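Local coordinates for exported protein (Bacteroides fragilis, PDB 4I17) that is of unknown function but belongs to the tetratricopeptide (TPR) repeat proteins, helical arrays that commonly serve as protein-binding scaffolds, at residues Asn91-Ile96 against Ala117-Lys122; Trp151-Leu156 against Gly204-Leu209; Lys198-Leu203 against Gln222-Ile227. All coordinates share one frame; numbering follows the deposited sequence.

Contact 1 (Asn91-Ile96 against Ala117-Lys122); sequences NNQEYI and AIYYLK
Tyr119 is a knob set into a hole on a neighbouring helix of this TPR array. It comes from helix 110-129. The hole is formed by Asn92, Gln93, Tyr95 and Ile96, at the N-terminal end of helix 92-105. The short helical segments stay 11.5 Å apart at closest, so long side chains must bridge them. With chi1 at 175°, Tyr119 CG points away from the backbone N and the ring extends toward helix 92-105. Ile96 lies over one face of the ring. Ile96 CB sits 3.8 Å from the ring centroid of Tyr119, 17° off the ring normal, a CH-pi contact. Ile96 CG1 also reaches Tyr119 CD2 at 3.5 Å. Ile96 CG1 is likewise 3.5 Å from Tyr120 OH, so Ile96 touches both tyrosines. Tyr95 meets the knob with its ring edge. Tyr95 CD2 is 3.8 Å from Tyr119 CD1, and the two ring planes are inclined at 56°. A water lies 2.7 Å from Tyr119 OH. Its second link, to Gln93 NE2 at 3.2 Å, is doubtful, since it holds for one of two conformers of Gln93. Asn91 caps this helix: its OD1 takes the Glu94 N-H at 3.1 Å, from above the carbonyl plane. Tyr120 also stacks on His142 of helix 133-143. The contact therefore rests on shape and dispersion rather than on direct polar bonds. Ile96 limits the ring of Tyr119 from one face, while the phenol oxygen stays hydrated.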
loop_
_atom_site.group_PDB
_atom_site.type_symbol
_atom_site.label_atom_id
_atom_site.label_comp_id
_atom_site.label_asym_id
_atom_site.label_seq_id
_atom_site.Cartn_x
_atom_site.Cartn_y
_atom_site.Cartn_z
ATOM N N ASN A 91 6.758 6.984 -9.621
ATOM C CA ASN A 91 5.758 7.955 -9.214
ATOM C C ASN A 91 4.949 7.338 -8.098
ATOM O O ASN A 91 3.945 6.675 -8.363
ATOM C CB ASN A 91 4.884 8.357 -10.421
ATOM C CG ASN A 91 3.903 9.462 -10.118
ATOM O OD1 ASN A 91 3.516 9.683 -8.986
ATOM N ND2 ASN A 91 3.387 10.088 -11.144
ATOM N N ASN A 92 5.406 7.498 -6.862
ATOM C CA ASN A 92 4.732 6.900 -5.692
ATOM C C ASN A 92 3.317 7.432 -5.451
ATOM O O ASN A 92 2.470 6.691 -4.995
ATOM C CB ASN A 92 5.548 7.185 -4.433
ATOM C CG ASN A 92 6.772 6.340 -4.252
ATOM O OD1 ASN A 92 7.017 5.375 -4.978
ATOM N ND2 ASN A 92 7.563 6.692 -3.252
ATOM N N GLN A 93 3.079 8.722 -5.708
ATOM C CA GLN A 93 1.756 9.292 -5.440
ATOM C C GLN A 93 0.718 8.690 -6.368
ATOM O O GLN A 93 -0.349 8.309 -5.890
ATOM C CB GLN A 93 1.753 10.827 -5.515
ATOM C CG GLN A 93 2.408 11.509 -4.296
ATOM C CD GLN A 93 1.944 10.973 -2.959
ATOM O OE1 GLN A 93 0.748 10.950 -2.640
ATOM N NE2 GLN A 93 2.884 10.495 -2.152
ATOM N N GLU A 94 1.048 8.502 -7.637
ATOM C CA GLU A 94 0.084 7.888 -8.558
ATOM C C GLU A 94 0.001 6.392 -8.316
ATOM O O GLU A 94 -1.063 5.806 -8.498
ATOM C CB GLU A 94 0.434 8.207 -9.997
ATOM C CG GLU A 94 -0.701 7.906 -10.947
ATOM C CD GLU A 94 -2.028 8.601 -10.785
ATOM O OE1 GLU A 94 -2.202 9.682 -11.390
ATOM O OE2 GLU A 94 -2.930 8.006 -10.159
ATOM N N TYR A 95 1.103 5.783 -7.856
ATOM C CA TYR A 95 1.090 4.353 -7.508
ATOM C C TYR A 95 0.044 4.089 -6.422
ATOM O O TYR A 95 -0.866 3.283 -6.632
ATOM C CB TYR A 95 2.481 3.931 -7.020
ATOM C CG TYR A 95 2.508 2.518 -6.482
ATOM C CD1 TYR A 95 2.412 1.426 -7.335
ATOM C CD2 TYR A 95 2.730 2.270 -5.129
ATOM C CE1 TYR A 95 2.470 0.122 -6.850
ATOM C CE2 TYR A 95 2.802 0.969 -4.638
ATOM C CZ TYR A 95 2.709 -0.098 -5.512
ATOM O OH TYR A 95 2.765 -1.388 -5.049
ATOM N N ILE A 96 0.111 4.823 -5.297
ATOM C CA ILE A 96 -0.840 4.596 -4.201
ATOM C C ILE A 96 -2.240 5.145 -4.523
ATOM O O ILE A 96 -3.231 4.561 -4.068
ATOM C CB ILE A 96 -0.304 5.086 -2.823
ATOM C CG1 ILE A 96 -1.155 4.542 -1.655
ATOM C CG2 ILE A 96 -0.162 6.628 -2.743
ATOM C CD1 ILE A 96 -1.288 2.968 -1.641
ATOM N N ALA A 117 -1.532 -2.105 1.655
ATOM C CA ALA A 117 -1.066 -2.161 3.027
ATOM C C ALA A 117 0.461 -2.131 3.075
ATOM O O ALA A 117 0.993 -1.461 3.947
ATOM C CB ALA A 117 -1.603 -3.405 3.704
ATOM N N ILE A 118 1.173 -2.830 2.159
ATOM C CA ILE A 118 2.653 -2.829 2.210
ATOM C C ILE A 118 3.163 -1.399 1.990
ATOM O O ILE A 118 4.102 -0.964 2.667
ATOM C CB ILE A 118 3.245 -3.860 1.203
ATOM C CG1 ILE A 118 3.053 -5.273 1.800
ATOM C CG2 ILE A 118 4.752 -3.593 0.891
ATOM C CD1 ILE A 118 3.064 -6.370 0.798
ATOM N N TYR A 119 2.534 -0.676 1.074
ATOM C CA TYR A 119 2.961 0.697 0.777
ATOM C C TYR A 119 2.928 1.573 2.046
ATOM O O TYR A 119 3.901 2.277 2.368
ATOM C CB TYR A 119 2.051 1.304 -0.298
ATOM C CG TYR A 119 2.383 2.753 -0.551
ATOM C CD1 TYR A 119 3.394 3.110 -1.440
ATOM C CD2 TYR A 119 1.732 3.771 0.143
ATOM C CE1 TYR A 119 3.744 4.450 -1.636
ATOM C CE2 TYR A 119 2.074 5.109 -0.043
ATOM C CZ TYR A 119 3.062 5.443 -0.958
ATOM O OH TYR A 119 3.385 6.754 -1.180
ATOM N N TYR A 120 1.770 1.563 2.729
ATOM C CA TYR A 120 1.580 2.372 3.912
ATOM C C TYR A 120 2.395 1.862 5.107
ATOM O O TYR A 120 2.838 2.697 5.904
ATOM C CB TYR A 120 0.092 2.490 4.259
ATOM C CG TYR A 120 -0.569 3.548 3.393
ATOM C CD1 TYR A 120 -0.133 4.874 3.425
ATOM C CD2 TYR A 120 -1.609 3.217 2.521
ATOM C CE1 TYR A 120 -0.745 5.858 2.647
ATOM C CE2 TYR A 120 -2.233 4.193 1.745
ATOM C CZ TYR A 120 -1.786 5.509 1.799
ATOM O OH TYR A 120 -2.375 6.485 1.031
ATOM N N LEU A 121 2.602 0.535 5.243
ATOM C CA LEU A 121 3.450 0.052 6.357
ATOM C C LEU A 121 4.920 0.493 6.141
ATOM O O LEU A 121 5.590 0.884 7.089
ATOM C CB LEU A 121 3.370 -1.463 6.469
ATOM C CG LEU A 121 1.998 -2.034 6.899
ATOM C CD1 LEU A 121 1.934 -3.534 6.651
ATOM C CD2 LEU A 121 1.666 -1.675 8.320
ATOM N N LYS A 122 5.385 0.460 4.888
ATOM C CA LYS A 122 6.751 0.888 4.531
ATOM C C LYS A 122 6.911 2.391 4.738
ATOM O O LYS A 122 7.934 2.803 5.266
ATOM C CB LYS A 122 7.076 0.510 3.082
HETATM O O HOH W 1 1.918 8.600 0.174
#

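Contact 2 (Trp151-Leu156 against Gly204-Leu209)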
loop_
_atom_site.group_PDB
_atom_site.type_symbol
_atom_site.label_atom_id
_atom_site.label_comp_id
_atom_site.label_asym_id
_atom_site.label_seq_id
_atom_site.Cartn_x
_atom_site.Cartn_y
_atom_site.Cartn_z
ATOM N N TRP A 151 -3.858 -8.124 8.131
ATOM C CA TRP A 151 -3.128 -6.918 7.762
ATOM C C TRP A 151 -3.477 -5.786 8.678
ATOM O O TRP A 151 -2.617 -4.953 8.979
ATOM C CB TRP A 151 -3.406 -6.561 6.316
ATOM C CG TRP A 151 -2.672 -7.491 5.403
ATOM C CD1 TRP A 151 -3.105 -8.704 4.945
ATOM C CD2 TRP A 151 -1.318 -7.348 4.951
ATOM N NE1 TRP A 151 -2.108 -9.310 4.200
ATOM C CE2 TRP A 151 -1.009 -8.489 4.173
ATOM C CE3 TRP A 151 -0.317 -6.386 5.164
ATOM C CZ2 TRP A 151 0.245 -8.677 3.592
ATOM C CZ3 TRP A 151 0.896 -6.538 4.509
ATOM C CH2 TRP A 151 1.168 -7.681 3.747
ATOM N N LYS A 152 -4.730 -5.752 9.161
ATOM C CA LYS A 152 -5.117 -4.728 10.137
ATOM C C LYS A 152 -4.310 -4.933 11.404
ATOM O O LYS A 152 -3.870 -3.964 12.027
ATOM C CB LYS A 152 -6.606 -4.841 10.470
ATOM C CG LYS A 152 -7.558 -4.137 9.520
ATOM C CD LYS A 152 -8.916 -4.033 10.250
ATOM C CE LYS A 152 -10.111 -3.870 9.351
ATOM N NZ LYS A 152 -10.187 -2.494 8.781
ATOM N N THR A 153 -4.157 -6.199 11.818
ATOM C CA THR A 153 -3.410 -6.521 13.038
ATOM C C THR A 153 -1.992 -5.982 12.952
ATOM O O THR A 153 -1.523 -5.423 13.917
ATOM C CB THR A 153 -3.362 -8.029 13.260
ATOM O OG1 THR A 153 -4.687 -8.501 13.444
ATOM C CG2 THR A 153 -2.490 -8.424 14.452
ATOM N N ASP A 154 -1.275 -6.181 11.834
ATOM C CA ASP A 154 0.107 -5.667 11.893
ATOM C C ASP A 154 0.208 -4.110 11.734
ATOM O O ASP A 154 1.165 -3.524 12.239
ATOM C CB ASP A 154 0.980 -6.430 10.934
ATOM C CG ASP A 154 1.172 -7.849 11.506
ATOM O OD1 ASP A 154 2.050 -8.024 12.390
ATOM O OD2 ASP A 154 0.366 -8.751 11.157
ATOM N N ALA A 155 -0.827 -3.438 11.191
ATOM C CA ALA A 155 -0.818 -1.964 11.194
ATOM C C ALA A 155 -1.064 -1.487 12.649
ATOM O O ALA A 155 -0.417 -0.538 13.107
ATOM C CB ALA A 155 -1.891 -1.433 10.257
ATOM N N LEU A 156 -1.983 -2.155 13.380
ATOM C CA LEU A 156 -2.276 -1.808 14.797
ATOM C C LEU A 156 -1.107 -2.134 15.686
ATOM O O LEU A 156 -0.793 -1.361 16.594
ATOM C CB LEU A 156 -3.533 -2.552 15.269
ATOM C CG LEU A 156 -4.807 -2.080 14.609
ATOM C CD1 LEU A 156 -5.920 -3.067 14.837
ATOM C CD2 LEU A 156 -5.228 -0.693 15.090
ATOM N N GLY A 204 -4.376 -3.543 22.170
ATOM C CA GLY A 204 -5.596 -4.249 22.564
ATOM C C GLY A 204 -6.441 -4.614 21.350
ATOM O O GLY A 204 -6.946 -5.736 21.265
ATOM N N GLU A 205 -6.574 -3.660 20.409
ATOM C CA GLU A 205 -7.301 -3.827 19.151
ATOM C C GLU A 205 -6.688 -4.964 18.312
ATOM O O GLU A 205 -7.419 -5.769 17.742
ATOM C CB GLU A 205 -7.253 -2.520 18.357
ATOM C CG GLU A 205 -8.218 -1.437 18.795
ATOM C CD GLU A 205 -8.287 -0.367 17.724
ATOM O OE1 GLU A 205 -8.952 -0.608 16.689
ATOM O OE2 GLU A 205 -7.571 0.651 17.855
ATOM N N ALA A 206 -5.345 -5.027 18.260
ATOM C CA ALA A 206 -4.567 -6.044 17.515
ATOM C C ALA A 206 -4.753 -7.433 18.138
ATOM O O ALA A 206 -5.016 -8.384 17.409
ATOM C CB ALA A 206 -3.090 -5.680 17.539
ATOM N N VAL A 207 -4.679 -7.522 19.491
ATOM C CA VAL A 207 -4.887 -8.780 20.233
ATOM C C VAL A 207 -6.308 -9.326 19.926
ATOM O O VAL A 207 -6.480 -10.529 19.682
ATOM C CB VAL A 207 -4.664 -8.561 21.760
ATOM C CG1 VAL A 207 -5.149 -9.761 22.573
ATOM C CG2 VAL A 207 -3.192 -8.267 22.065
ATOM N N THR A 208 -7.319 -8.443 19.933
ATOM C CA THR A 208 -8.710 -8.848 19.649
ATOM C C THR A 208 -8.811 -9.469 18.252
ATOM O O THR A 208 -9.428 -10.530 18.096
ATOM C CB THR A 208 -9.634 -7.648 19.837
ATOM O OG1 THR A 208 -9.633 -7.334 21.235
ATOM C CG2 THR A 208 -11.047 -7.895 19.338
ATOM N N LEU A 209 -8.183 -8.853 17.251
ATOM C CA LEU A 209 -8.262 -9.416 15.896
ATOM C C LEU A 209 -7.447 -10.685 15.716
ATOM O O LEU A 209 -7.847 -11.549 14.934
ATOM C CB LEU A 209 -7.755 -8.376 14.882
ATOM C CG LEU A 209 -8.559 -7.085 14.776
ATOM C CD1 LEU A 209 -7.850 -6.109 13.861
ATOM C CD2 LEU A 209 -9.990 -7.333 14.236
#
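Leu156 and Leu209 bury the most surface here, and their methyl groups meet between two helices. Leu156 CD1 lies 3.7 Å from Leu209 CD1, and the Leu156 side chain is roughly perpendicular to that of Leu209. A chi1 of -68° carries the isobutyl group of Leu156 toward helix 182-209, where Leu156 CD1 also reaches Glu205 CB at 3.8 Å. Nearer its backbone, Leu156 CB rests 3.9 Å from Ala206 CB. Leu209 is also covered by Lys152, whose CB is 3.8 Å from Leu209 CD1. The rest of that lysine turns off from the interface, and its NZ donates to the carbonyl oxygens of Val146 and Thr144.

Thr153 and Ala206 are the small pair of the interface. Their CA atoms are 4.6 Å apart, the nearest CA pair across the two segments. Thr153 OG1 sits 3.4 Å from Leu209 CB. Thr153 is buried, and its hydroxyl is hydrogen-bonded to Lys149 O and Ser210 OG. Ile216 of helix 214-224 packs against both Thr153 and Ala206.

The axes of the short segments approach to 8.4 Å and run at 157° to each other. Helices 149-174 and 182-209 follow one another in the chain. Their close packing, with small residues where the CA atoms are nearest, is consistent with the antiparallel helical hairpins of TPR arrays, though these helices are unusually long.

Contact 3 (Lys198-Leu203 against Gln222-Ile227); sequences KAVDYL and QVKAMI
Val223 O accepts the amide of Met226, a selenomethionine, with Met226 N at 2.8 Å. The side chain of Val223 faces helix 182-209. Its two methyl groups divide the work. Val223 CG1 is 3.8 Å from Ala199 CB and 3.5 Å from Val200 CG2. Val200 has two conformers, and all its methyl contacts given here hold for one of them. Val223 CG2 meets Leu203 CD1 at 3.7 Å. The branch torsion explains this split: CG1 is anti to the backbone N (chi1 -168°), while CG2 is anti to the carbonyl carbon. Val200 and Val223 lie side by side and point in opposite senses.

Helix 214-224 follows helix 182-209 after a short connection and folds back on it. It is the last helix of the chain, and its packing is consistent with the capping helix that often closes a TPR array. Phe196 of helix 182-209 and Tyr164 of helix 149-174 also cover Val223. Leu203 packs on Ile216 and Met219 as well.

The extended Lys224 chain passes across Val200. Its aliphatic part touches that residue, with Lys224 CE 4.0 Å from Val200 CG1. A type I turn from Lys224 to Ile227 then brings Ile227 back toward the helix, with Ile227 N bonded to Lys224 O at 3.2 Å. Ile227 CD1 approaches Val200 CG2, though the exact fit is doubtful. Ile227 also touches Asp193 and Phe196.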
loop_
_atom_site.group_PDB
_atom_site.type_symbol
_atom_site.label_atom_id
_atom_site.label_comp_id
_atom_site.label_asym_id
_atom_site.label_seq_id
_atom_site.Cartn_x
_atom_site.Cartn_y
_atom_site.Cartn_z
ATOM N N LYS A 198 -2.376 5.414 24.380
ATOM C CA LYS A 198 -2.678 5.138 22.946
ATOM C C LYS A 198 -2.147 3.792 22.559
ATOM O O LYS A 198 -2.836 3.024 21.871
ATOM C CB LYS A 198 -2.032 6.202 22.030
ATOM C CG LYS A 198 -2.815 7.482 21.922
ATOM C CD LYS A 198 -2.068 8.495 21.050
ATOM C CE LYS A 198 -2.495 8.432 19.602
ATOM N NZ LYS A 198 -2.105 9.658 18.851
ATOM N N ALA A 199 -0.914 3.475 23.003
ATOM C CA ALA A 199 -0.271 2.178 22.724
ATOM C C ALA A 199 -1.106 0.990 23.246
ATOM O O ALA A 199 -1.318 0.025 22.501
ATOM C CB ALA A 199 1.107 2.154 23.353
ATOM N N VAL A 200 -1.593 1.061 24.504
ATOM C CA VAL A 200 -2.383 -0.020 25.105
ATOM C C VAL A 200 -3.645 -0.278 24.267
ATOM O O VAL A 200 -4.039 -1.442 24.058
ATOM C CB VAL A 200 -2.742 0.293 26.582
ATOM C CG1 VAL A 200 -3.724 -0.732 27.162
ATOM C CG2 VAL A 200 -1.494 0.362 27.438
ATOM N N ASP A 201 -4.273 0.799 23.804
ATOM C CA ASP A 201 -5.512 0.697 23.026
ATOM C C ASP A 201 -5.251 0.106 21.649
ATOM O O ASP A 201 -5.984 -0.801 21.261
ATOM C CB ASP A 201 -6.197 2.067 22.916
ATOM C CG ASP A 201 -6.849 2.519 24.219
ATOM O OD1 ASP A 201 -6.974 1.677 25.161
ATOM O OD2 ASP A 201 -7.273 3.689 24.290
ATOM N N TYR A 202 -4.204 0.563 20.925
ATOM C CA TYR A 202 -3.916 -0.031 19.598
ATOM C C TYR A 202 -3.537 -1.507 19.737
ATOM O O TYR A 202 -3.931 -2.341 18.938
ATOM C CB TYR A 202 -2.744 0.706 18.952
ATOM C CG TYR A 202 -3.089 2.061 18.383
ATOM C CD1 TYR A 202 -4.155 2.216 17.499
ATOM C CD2 TYR A 202 -2.295 3.167 18.652
ATOM C CE1 TYR A 202 -4.439 3.453 16.913
ATOM C CE2 TYR A 202 -2.562 4.408 18.072
ATOM C CZ TYR A 202 -3.641 4.546 17.212
ATOM O OH TYR A 202 -3.904 5.771 16.655
ATOM N N LEU A 203 -2.745 -1.821 20.746
ATOM C CA LEU A 203 -2.312 -3.210 20.942
ATOM C C LEU A 203 -3.492 -4.076 21.344
ATOM O O LEU A 203 -3.631 -5.191 20.854
ATOM C CB LEU A 203 -1.180 -3.286 21.972
ATOM C CG LEU A 203 0.158 -2.668 21.524
ATOM C CD1 LEU A 203 1.099 -2.526 22.707
ATOM C CD2 LEU A 203 0.847 -3.542 20.432
ATOM N N GLN A 222 3.571 -5.219 28.710
ATOM C CA GLN A 222 4.715 -4.349 29.018
ATOM C C GLN A 222 4.251 -2.890 29.065
ATOM O O GLN A 222 4.675 -2.164 29.950
ATOM C CB GLN A 222 5.861 -4.500 27.989
ATOM C CG GLN A 222 6.401 -5.919 27.717
ATOM C CD GLN A 222 6.416 -6.854 28.899
ATOM O OE1 GLN A 222 7.070 -6.587 29.900
ATOM N NE2 GLN A 222 5.704 -7.992 28.792
ATOM N N VAL A 223 3.390 -2.472 28.120
ATOM C CA VAL A 223 2.890 -1.088 28.119
ATOM C C VAL A 223 2.036 -0.849 29.376
ATOM O O VAL A 223 2.243 0.155 30.066
ATOM C CB VAL A 223 2.146 -0.655 26.834
ATOM C CG1 VAL A 223 1.952 0.871 26.840
ATOM C CG2 VAL A 223 2.912 -1.065 25.583
ATOM N N LYS A 224 1.128 -1.777 29.711
ATOM C CA LYS A 224 0.288 -1.640 30.916
ATOM C C LYS A 224 1.129 -1.457 32.169
ATOM O O LYS A 224 0.729 -0.702 33.047
ATOM C CB LYS A 224 -0.663 -2.823 31.108
ATOM C CG LYS A 224 -1.790 -2.851 30.092
ATOM C CD LYS A 224 -2.777 -3.969 30.404
ATOM C CE LYS A 224 -3.827 -4.080 29.324
ATOM N NZ LYS A 224 -4.727 -5.242 29.545
ATOM N N ALA A 225 2.314 -2.092 32.237
ATOM C CA ALA A 225 3.217 -1.957 33.398
ATOM C C ALA A 225 3.786 -0.520 33.541
ATOM O O ALA A 225 4.279 -0.153 34.613
ATOM C CB ALA A 225 4.365 -2.939 33.278
HETATM N N MSE A 226 3.721 0.279 32.469
HETATM C CA MSE A 226 4.218 1.665 32.433
HETATM C C MSE A 226 3.167 2.664 32.879
HETATM O O MSE A 226 3.494 3.814 33.140
HETATM C CB MSE A 226 4.670 2.008 31.004
HETATM C CG MSE A 226 5.719 1.086 30.504
HETATM SE SE MSE A 226 7.366 1.485 31.408
HETATM C CE MSE A 226 8.291 2.001 29.757
ATOM N N ILE A 227 1.910 2.255 32.931
ATOM C CA ILE A 227 0.791 3.122 33.328
ATOM C C ILE A 227 0.525 2.935 34.824
ATOM O O ILE A 227 1.210 3.538 35.646
ATOM C CB ILE A 227 -0.463 2.826 32.473
ATOM C CG1 ILE A 227 -0.159 3.049 30.986
ATOM C CG2 ILE A 227 -1.654 3.678 32.917
ATOM C CD1 ILE A 227 -1.128 2.487 30.103
#

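How the contacts relate
From the N terminus, contact 1 comes first and closes a loop of 20 residues between helix 92-105 and helix 110-129. It is complete before contact 2 opens. Ala117, Ile118 and Leu121 then pack on Trp151, which joins helix 110-129 to helix 149-174. Contact 2 closes a longer loop of 47 residues back to the end of helix 182-209. Contact 3 starts within that loop, at 198-203, and ends beyond it at 222-227, so the two cross. They share helix 182-209, and Leu156 O packs on Tyr202 CB. Contacts 1 and 3 do not touch. Together the three tie the middle of the array to its C-terminal end.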